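Local atomic coordinates of filamentous hemagglutinin (Bordetella pertussis, PDB entry 1RWR), a protein that probably acts as an adhesin of Bordetella pertussis and carries a secretion domain that probably directs its export by the two-partner secretion pathway. Residues S234-S237 against G238-V241. Numbering follows the deposited sequence.
Sequences SSDS and GLGV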
ATOM      1  N   SER A 234      -2.403  -0.378 -14.519  1.00 15.17           N
ATOM      2  CA  SER A 234      -2.085   0.972 -14.933  1.00 14.40           C
ATOM      3  C   SER A 234      -3.242   1.426 -15.807  1.00 14.46           C
ATOM      4  O   SER A 234      -3.573   0.771 -16.802  1.00 14.57           O
ATOM      5  CB  SER A 234      -0.790   0.972 -15.741  1.00 14.24           C
ATOM      6  OG  SER A 234      -0.508   2.250 -16.243  1.00 14.06           O
ATOM      7  N   SER A 235      -3.896   2.504 -15.421  1.00 15.80           N
ATOM      8  CA  SER A 235      -5.104   2.910 -16.118  1.00 17.23           C
ATOM      9  C   SER A 235      -4.938   4.118 -17.066  1.00 17.90           C
ATOM     10  O   SER A 235      -5.803   4.325 -17.931  1.00 17.56           O
ATOM     11  CB  SER A 235      -6.230   3.101 -15.076  1.00 18.38           C
ATOM     12  OG  SER A 235      -5.829   4.110 -14.241  1.00 22.92           O
ATOM     13  N   ASP A 236      -3.851   4.882 -16.961  1.00 17.31           N
ATOM     14  CA  ASP A 236      -3.675   6.070 -17.835  1.00 18.18           C
ATOM     15  C   ASP A 236      -3.309   5.652 -19.263  1.00 18.62           C
ATOM     16  O   ASP A 236      -2.355   4.900 -19.474  1.00 17.89           O
ATOM     17  CB  ASP A 236      -2.606   7.025 -17.327  1.00 17.52           C
ATOM     18  CG  ASP A 236      -2.978   7.708 -16.013  1.00 18.29           C
ATOM     19  OD1 ASP A 236      -4.172   7.615 -15.583  1.00 19.10           O
ATOM     20  OD2 ASP A 236      -2.140   8.368 -15.381  1.00 16.69           O
ATOM     21  N   SER A 237      -4.039   6.174 -20.250  1.00 20.02           N
ATOM     22  CA  SER A 237      -3.814   5.783 -21.643  1.00 20.26           C
ATOM     23  C   SER A 237      -2.379   6.121 -22.074  1.00 19.34           C
ATOM     24  O   SER A 237      -1.856   7.213 -21.828  1.00 18.39           O
ATOM     25  CB  SER A 237      -4.816   6.469 -22.564  1.00 22.26           C
ATOM     26  OG  SER A 237      -4.563   6.145 -23.927  1.00 27.02           O
ATOM     27  N   GLY A 238      -1.719   5.144 -22.671  1.00 17.79           N
ATOM     28  CA  GLY A 238      -0.403   5.379 -23.231  1.00 17.86           C
ATOM     29  C   GLY A 238       0.754   5.140 -22.291  1.00 17.78           C
ATOM     30  O   GLY A 238       1.910   5.219 -22.712  1.00 18.75           O
ATOM     31  N   LEU A 239       0.481   4.869 -21.016  1.00 16.90           N
ATOM     32  CA  LEU A 239       1.580   4.702 -20.038  1.00 17.52           C
ATOM     33  C   LEU A 239       1.840   3.217 -19.838  1.00 16.10           C
ATOM     34  O   LEU A 239       0.921   2.423 -19.935  1.00 16.07           O
ATOM     35  CB  LEU A 239       1.240   5.371 -18.702  1.00 17.53           C
ATOM     36  CG  LEU A 239       1.530   6.871 -18.669  1.00 21.47           C
ATOM     37  CD1 LEU A 239       0.604   7.607 -19.615  1.00 24.78           C
ATOM     38  CD2 LEU A 239       1.422   7.513 -17.340  1.00 22.82           C
ATOM     39  N   GLY A 240       3.090   2.857 -19.536  1.00 16.13           N
ATOM     40  CA  GLY A 240       3.491   1.464 -19.506  1.00 15.36           C
ATOM     41  C   GLY A 240       3.593   0.869 -18.135  1.00 13.97           C
ATOM     42  O   GLY A 240       3.712   1.579 -17.141  1.00 13.70           O
ATOM     43  N   VAL A 241       3.530  -0.450 -18.071  1.00 14.61           N
ATOM     44  CA  VAL A 241       3.944  -1.200 -16.914  1.00 13.25           C
ATOM     45  C   VAL A 241       5.228  -1.925 -17.259  1.00 14.18           C
ATOM     46  O   VAL A 241       5.230  -2.770 -18.141  1.00 14.32           O
ATOM     47  CB  VAL A 241       2.906  -2.266 -16.525  1.00 13.88           C
ATOM     48  CG1 VAL A 241       3.431  -3.118 -15.361  1.00 15.74           C
ATOM     49  CG2 VAL A 241       1.605  -1.620 -16.170  1.00 14.26           C
TER
HETATM   50  O   HOH W   1      -1.524   2.438 -18.729  1.00 15.89           O
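Asp236 and Leu239 form the two ends of a type II beta turn. Leu239 N donates to Asp236 O at 3.2 Å. The bond is nearly straight at 162°, with the donor tilted 34° from the carbonyl plane. The side chains of this pair run alongside each other. CB of Asp236 packs 4.0 Å from CD1 of Leu239. Leu239 CG stands anti to the carbonyl carbon, beside its own backbone N (chi1 -83°), and CD1 also rests by Ser237 O. The Asp236 carboxylate has partners elsewhere: a salt bridge to Arg165 and a hydrogen bond from Ala190 N.

The tight part lies at the strand end. Ser234 CB meets Val241 CG2 at 3.6 Å, and both residues are buried. Ser234 and Leu239 also touch Ala216 of strand 215-219. The solvent side is at Ser237, which is exposed. Gly238 follows it with a positive phi.

A water bridges the inside of the bend. It lies 2.7 Å from Ser234 OG, Asp236 O and Leu239 O, placed to donate to either carbonyl. The bend joins strands 229-234 and 240-243 of the right-handed parallel beta-helix. Its chemistry implies two arms joined by one direct bond and a water, with backbone bonds from Gly238 to Gly213 and Gln258 holding it from outside.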